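Local structure of fatty acid synthase 1, isoform A (Drosophila melanogaster, 6FN6) at residues A[264-269]-A[542-547]; A[290-295]-A[552-557]. The protein probably builds long-chain saturated fatty acids from acetyl-CoA and malonyl-CoA with NADPH, this chain being its dehydratase, enoylreductase and ketoreductase modifying region. All blocks are in the same frame, centred on the assembly; numbering follows the deposited sequence.

Contact 1: A[264-269]-A[542-547]; sequences YQFVPN and SNVLKN
Phe266 meets Val544 and Lys546 across the sheet of the pseudo-ketoreductase part of the modifying region, where strands 257-268 and 542-546 each pair antiparallel with strand 549-557, one on either flank. Because a whole strand lies between them, the two segments share no backbone hydrogen bonds, and the Phe266 side chain bridges the gap to the side chains and a backbone carbonyl of 542-547; the CA atoms of Phe266 and Lys546 are 8.1 Å apart. The Phe266 ring is swung out toward the far strand by a chi1 of 177°, which sets CG opposite the backbone N. Lys546 covers one face of the ring. Its CB sits 3.9 Å from the centroid of the Phe266 ring and only 10° off the ring normal, a CH-pi contact over the middle of the face. The lysine chain is extended and runs past the phenylalanine in the opposite direction, so its CD comes within 4.0 Å of Phe266 CG, near the root of the aromatic side chain. The methylenes thus supply the apolar cover while the amine is carried beyond the ring. At the ring edge, near its plane, lies the carbonyl O of Val544, 3.4 Å from Phe266 CE1. The same CE1 carbon touches Val544 CB at 3.9 Å, and the CG1 methyl packs 4.1 Å from Phe266 CD1. One aromatic group therefore has lysine methylenes over its face and the valine carbonyl at its edge. Phe553, on the intervening strand 549-557, touches both Phe266 and Val544 and joins them into one apolar patch. Helix 496-504 packs on this part of the sheet through Ala496, which contacts Val544 and Phe553, and Val497, which contacts Phe553 and Tyr264; beyond Tyr264 lies strand 1162-1168.

Contact 2: A[290-295]-A[552-557]; sequences AIQVII and TFRHLK
The side-chain amide of Gln292 is held by three hydrogen bonds to Arg554 and His555. Its OE1 accepts two of them, from Arg554 NE at 2.8 Å and from the backbone N of His555 at 3.2 Å. The arginine donor reaches OE1 from the edge of its guanidinium group, in that group's plane, which stands 85° from the amide plane; the His555 N-H instead lies in the carbonyl plane and uses a lone pair. On the other branch, Gln292 NE2 donates to His555 O at 2.8 Å and also to Asp288 OD1. One amide thus satisfies both backbone polar groups of His555, much as a neighbouring strand would, and ties helix 279-296 to strand 549-557 of the pseudo-ketoreductase part, the short axes running at 130° to each other. The helix faces the strand with Asp288, Gln292 and Glu296, spaced one turn apart; Asp288 forms a salt bridge with Lys557 and Glu296 another with Arg554 NH1. Bends at chi2 and chi3 fold the Arg554 chain back past the glutamine. The His555 ring stacks on the amide, their planes 17° apart, with Gln292 CD 3.3 Å from His555 CE1. A leucine in place of Gln292 would probably leave the backbone N and O of His555 and the NE of Arg554 without these mates. Packing is completed by Gln292 CB, 3.7 Å from Arg554 CD, and by Val293 CG2, 4.1 Å from that same carbon.

Overall arrangement
From the N terminus the chain passes through 264-269 and then 290-295, in strand 257-268 and helix 279-296. It returns much later to 542-547, which closes contact 1 over 272 intervening residues, and then to 552-557, which closes contact 2 over 256. The two loops cross, since their segments alternate. Strands 542-546 and 549-557 follow each other in the chain, and backbone bonds of Val267 with Thr552 and Gln265 with Arg554 join the contacts directly, their centres about 11 Å apart. Contact 1 spans three neighbouring strands; contact 2 fastens to them a helix whose Ile291 packs on helix 320-329 and, with Ile294, on strand 402-409.

Contact 1: A[264-269]-A[542-547]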
loop_
_atom_site.group_PDB
_atom_site.type_symbol
_atom_site.label_atom_id
_atom_site.label_comp_id
_atom_site.label_asym_id
_atom_site.label_seq_id
_atom_site.Cartn_x
_atom_site.Cartn_y
_atom_site.Cartn_z
ATOM N N TYR A 264 60.070 -22.568 -10.996
ATOM C CA TYR A 264 61.520 -22.639 -11.084
ATOM C C TYR A 264 61.939 -23.888 -11.847
ATOM O O TYR A 264 61.269 -24.916 -11.778
ATOM C CB TYR A 264 62.144 -22.639 -9.688
ATOM C CG TYR A 264 62.247 -21.264 -9.078
ATOM C CD1 TYR A 264 61.185 -20.719 -8.374
ATOM C CD2 TYR A 264 63.401 -20.509 -9.208
ATOM C CE1 TYR A 264 61.268 -19.464 -7.812
ATOM C CE2 TYR A 264 63.494 -19.248 -8.651
ATOM C CZ TYR A 264 62.422 -18.731 -7.955
ATOM O OH TYR A 264 62.502 -17.478 -7.396
ATOM N N GLN A 265 63.029 -23.782 -12.601
ATOM C CA GLN A 265 63.615 -24.939 -13.270
ATOM C C GLN A 265 65.082 -24.686 -13.600
ATOM O O GLN A 265 65.530 -23.540 -13.653
ATOM C CB GLN A 265 62.849 -25.287 -14.550
ATOM C CG GLN A 265 62.808 -24.182 -15.595
ATOM C CD GLN A 265 62.354 -24.688 -16.952
ATOM O OE1 GLN A 265 61.219 -24.461 -17.367
ATOM N NE2 GLN A 265 63.245 -25.382 -17.651
ATOM N N PHE A 266 65.821 -25.765 -13.829
ATOM C CA PHE A 266 67.227 -25.671 -14.192
ATOM C C PHE A 266 67.383 -25.344 -15.672
ATOM O O PHE A 266 66.856 -26.049 -16.533
ATOM C CB PHE A 266 67.955 -26.975 -13.865
ATOM C CG PHE A 266 69.396 -26.984 -14.287
ATOM C CD1 PHE A 266 70.353 -26.319 -13.539
ATOM C CD2 PHE A 266 69.792 -27.653 -15.432
ATOM C CE1 PHE A 266 71.678 -26.322 -13.924
ATOM C CE2 PHE A 266 71.114 -27.660 -15.824
ATOM C CZ PHE A 266 72.059 -26.994 -15.069
ATOM N N VAL A 267 68.098 -24.259 -15.956
ATOM C CA VAL A 267 68.371 -23.845 -17.324
ATOM C C VAL A 267 69.871 -23.930 -17.577
ATOM O O VAL A 267 70.641 -23.174 -16.982
ATOM C CB VAL A 267 67.851 -22.422 -17.598
ATOM C CG1 VAL A 267 68.143 -22.008 -19.039
ATOM C CG2 VAL A 267 66.366 -22.329 -17.306
ATOM N N PRO A 268 70.301 -24.859 -18.447
ATOM C CA PRO A 268 71.729 -24.909 -18.778
ATOM C C PRO A 268 72.209 -23.601 -19.398
ATOM O O PRO A 268 71.447 -22.975 -20.138
ATOM C CB PRO A 268 71.822 -26.055 -19.793
ATOM C CG PRO A 268 70.596 -26.867 -19.588
ATOM C CD PRO A 268 69.538 -25.904 -19.152
ATOM N N ASN A 269 73.439 -23.193 -19.102
ATOM C CA ASN A 269 74.027 -22.031 -19.755
ATOM C C ASN A 269 73.944 -22.232 -21.262
ATOM O O ASN A 269 73.633 -21.307 -22.014
ATOM C CB ASN A 269 75.479 -21.823 -19.320
ATOM C CG ASN A 269 75.611 -21.483 -17.843
ATOM O OD1 ASN A 269 76.552 -21.920 -17.184
ATOM N ND2 ASN A 269 74.686 -20.681 -17.325
ATOM N N SER A 542 75.902 -17.465 -9.222
ATOM C CA SER A 542 75.209 -18.743 -9.113
ATOM C C SER A 542 75.674 -19.735 -10.178
ATOM O O SER A 542 75.519 -19.493 -11.374
ATOM C CB SER A 542 73.698 -18.533 -9.222
ATOM O OG SER A 542 73.011 -19.768 -9.132
ATOM N N ASN A 543 76.232 -20.855 -9.726
ATOM C CA ASN A 543 76.729 -21.900 -10.619
ATOM C C ASN A 543 76.230 -23.271 -10.177
ATOM O O ASN A 543 76.642 -23.785 -9.140
ATOM C CB ASN A 543 78.260 -21.894 -10.656
ATOM C CG ASN A 543 78.826 -20.554 -11.067
ATOM O OD1 ASN A 543 79.020 -20.286 -12.254
ATOM N ND2 ASN A 543 79.092 -19.698 -10.084
ATOM N N VAL A 544 75.332 -23.853 -10.965
ATOM C CA VAL A 544 74.712 -25.124 -10.615
ATOM C C VAL A 544 75.100 -26.201 -11.623
ATOM O O VAL A 544 74.883 -26.042 -12.824
ATOM C CB VAL A 544 73.182 -24.987 -10.532
ATOM C CG1 VAL A 544 72.555 -26.293 -10.056
ATOM C CG2 VAL A 544 72.796 -23.829 -9.620
ATOM N N LEU A 545 75.676 -27.295 -11.132
ATOM C CA LEU A 545 76.049 -28.413 -11.993
ATOM C C LEU A 545 75.040 -29.549 -11.874
ATOM O O LEU A 545 74.904 -30.161 -10.815
ATOM C CB LEU A 545 77.454 -28.916 -11.643
ATOM C CG LEU A 545 78.056 -29.987 -12.561
ATOM C CD1 LEU A 545 78.139 -29.508 -14.000
ATOM C CD2 LEU A 545 79.434 -30.394 -12.069
ATOM N N LYS A 546 74.325 -29.812 -12.963
ATOM C CA LYS A 546 73.316 -30.865 -12.989
ATOM C C LYS A 546 73.473 -31.724 -14.244
ATOM O O LYS A 546 73.217 -31.264 -15.356
ATOM C CB LYS A 546 71.909 -30.270 -12.918
ATOM C CG LYS A 546 70.814 -31.309 -12.755
ATOM C CD LYS A 546 69.440 -30.668 -12.656
ATOM C CE LYS A 546 68.341 -31.717 -12.581
ATOM N NZ LYS A 546 66.981 -31.114 -12.640
ATOM N N ASN A 547 73.904 -32.967 -14.055
ATOM C CA ASN A 547 74.157 -33.884 -15.164
ATOM C C ASN A 547 75.150 -33.301 -16.164
ATOM O O ASN A 547 74.841 -33.157 -17.346
ATOM C CB ASN A 547 72.851 -34.235 -15.887
ATOM C CG ASN A 547 71.943 -35.126 -15.060
ATOM O OD1 ASN A 547 72.183 -36.328 -14.931
ATOM N ND2 ASN A 547 70.885 -34.545 -14.508
#

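Contact 2: A[290-295]-A[552-557]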
loop_
_atom_site.group_PDB
_atom_site.type_symbol
_atom_site.label_atom_id
_atom_site.label_comp_id
_atom_site.label_asym_id
_atom_site.label_seq_id
_atom_site.Cartn_x
_atom_site.Cartn_y
_atom_site.Cartn_z
ATOM N N ALA A 290 67.625 -14.135 -19.637
ATOM C CA ALA A 290 68.809 -13.306 -19.822
ATOM C C ALA A 290 68.855 -12.175 -18.803
ATOM O O ALA A 290 69.871 -11.965 -18.142
ATOM C CB ALA A 290 68.842 -12.745 -21.232
ATOM N N ILE A 291 67.752 -11.445 -18.680
ATOM C CA ILE A 291 67.684 -10.317 -17.760
ATOM C C ILE A 291 67.844 -10.813 -16.327
ATOM O O ILE A 291 68.463 -10.150 -15.495
ATOM C CB ILE A 291 66.369 -9.534 -17.942
ATOM C CG1 ILE A 291 66.325 -8.870 -19.322
ATOM C CG2 ILE A 291 66.193 -8.491 -16.837
ATOM C CD1 ILE A 291 67.373 -7.795 -19.547
ATOM N N GLN A 292 67.284 -11.982 -16.043
ATOM C CA GLN A 292 67.403 -12.572 -14.716
ATOM C C GLN A 292 68.861 -12.790 -14.331
ATOM O O GLN A 292 69.264 -12.481 -13.210
ATOM C CB GLN A 292 66.643 -13.895 -14.646
ATOM C CG GLN A 292 65.165 -13.731 -14.373
ATOM C CD GLN A 292 64.439 -15.054 -14.297
ATOM O OE1 GLN A 292 64.908 -15.993 -13.654
ATOM N NE2 GLN A 292 63.292 -15.141 -14.962
ATOM N N VAL A 293 69.645 -13.328 -15.260
ATOM C CA VAL A 293 71.058 -13.584 -15.012
ATOM C C VAL A 293 71.790 -12.266 -14.766
ATOM O O VAL A 293 72.669 -12.187 -13.908
ATOM C CB VAL A 293 71.690 -14.365 -16.180
ATOM C CG1 VAL A 293 73.206 -14.497 -15.993
ATOM C CG2 VAL A 293 71.044 -15.736 -16.308
ATOM N N ILE A 294 71.426 -11.237 -15.526
ATOM C CA ILE A 294 72.060 -9.929 -15.400
ATOM C C ILE A 294 71.746 -9.329 -14.034
ATOM O O ILE A 294 72.639 -8.839 -13.346
ATOM C CB ILE A 294 71.613 -8.986 -16.534
ATOM C CG1 ILE A 294 72.044 -9.547 -17.887
ATOM C CG2 ILE A 294 72.192 -7.590 -16.340
ATOM C CD1 ILE A 294 71.383 -8.875 -19.069
ATOM N N ILE A 295 70.475 -9.362 -13.647
ATOM C CA ILE A 295 70.061 -8.842 -12.350
ATOM C C ILE A 295 70.801 -9.607 -11.261
ATOM O O ILE A 295 71.333 -9.017 -10.319
ATOM C CB ILE A 295 68.522 -8.934 -12.168
ATOM C CG1 ILE A 295 67.819 -7.986 -13.139
ATOM C CG2 ILE A 295 68.119 -8.609 -10.729
ATOM C CD1 ILE A 295 66.318 -8.181 -13.228
ATOM N N THR A 552 71.726 -22.436 -14.087
ATOM C CA THR A 552 71.122 -21.703 -12.986
ATOM C C THR A 552 69.665 -22.116 -12.831
ATOM O O THR A 552 69.104 -22.778 -13.706
ATOM C CB THR A 552 71.183 -20.184 -13.216
ATOM O OG1 THR A 552 70.436 -19.848 -14.391
ATOM C CG2 THR A 552 72.618 -19.726 -13.392
ATOM N N PHE A 553 69.063 -21.739 -11.708
ATOM C CA PHE A 553 67.631 -21.925 -11.510
ATOM C C PHE A 553 66.901 -20.627 -11.819
ATOM O O PHE A 553 67.073 -19.627 -11.124
ATOM C CB PHE A 553 67.330 -22.385 -10.087
ATOM C CG PHE A 553 67.583 -23.843 -9.864
ATOM C CD1 PHE A 553 66.696 -24.790 -10.340
ATOM C CD2 PHE A 553 68.711 -24.268 -9.183
ATOM C CE1 PHE A 553 66.924 -26.136 -10.141
ATOM C CE2 PHE A 553 68.947 -25.615 -8.980
ATOM C CZ PHE A 553 68.052 -26.550 -9.461
ATOM N N ARG A 554 66.096 -20.646 -12.875
ATOM C CA ARG A 554 65.375 -19.457 -13.312
ATOM C C ARG A 554 63.865 -19.658 -13.184
ATOM O O ARG A 554 63.365 -20.778 -13.297
ATOM C CB ARG A 554 65.745 -19.114 -14.755
ATOM C CG ARG A 554 67.237 -18.907 -14.988
ATOM C CD ARG A 554 67.665 -17.458 -14.779
ATOM N NE ARG A 554 67.464 -16.984 -13.409
ATOM C CZ ARG A 554 68.393 -17.000 -12.454
ATOM N NH1 ARG A 554 69.610 -17.477 -12.693
ATOM N NH2 ARG A 554 68.102 -16.536 -11.246
ATOM N N HIS A 555 63.145 -18.569 -12.934
ATOM C CA HIS A 555 61.694 -18.626 -12.779
ATOM C C HIS A 555 60.988 -18.156 -14.049
ATOM O O HIS A 555 61.223 -17.046 -14.525
ATOM C CB HIS A 555 61.243 -17.787 -11.581
ATOM C CG HIS A 555 61.786 -16.392 -11.577
ATOM N ND1 HIS A 555 61.374 -15.430 -12.473
ATOM C CD2 HIS A 555 62.697 -15.794 -10.775
ATOM C CE1 HIS A 555 62.015 -14.301 -12.228
ATOM N NE2 HIS A 555 62.823 -14.496 -11.201
ATOM N N LEU A 556 60.133 -19.017 -14.591
ATOM C CA LEU A 556 59.434 -18.737 -15.842
ATOM C C LEU A 556 57.956 -18.413 -15.612
ATOM O O LEU A 556 57.283 -19.056 -14.803
ATOM C CB LEU A 556 59.563 -19.929 -16.788
ATOM C CG LEU A 556 60.813 -19.974 -17.673
ATOM C CD1 LEU A 556 62.084 -19.788 -16.861
ATOM C CD2 LEU A 556 60.865 -21.288 -18.433
ATOM N N LYS A 557 57.462 -17.414 -16.339
ATOM C CA LYS A 557 56.063 -17.002 -16.253
ATOM C C LYS A 557 55.146 -18.078 -16.832
ATOM O O LYS A 557 55.366 -18.549 -17.949
ATOM C CB LYS A 557 55.836 -15.681 -16.997
ATOM C CG LYS A 557 56.470 -14.454 -16.348
ATOM C CD LYS A 557 56.522 -13.285 -17.331
ATOM C CE LYS A 557 57.321 -12.099 -16.801
ATOM N NZ LYS A 557 58.701 -12.468 -16.389
#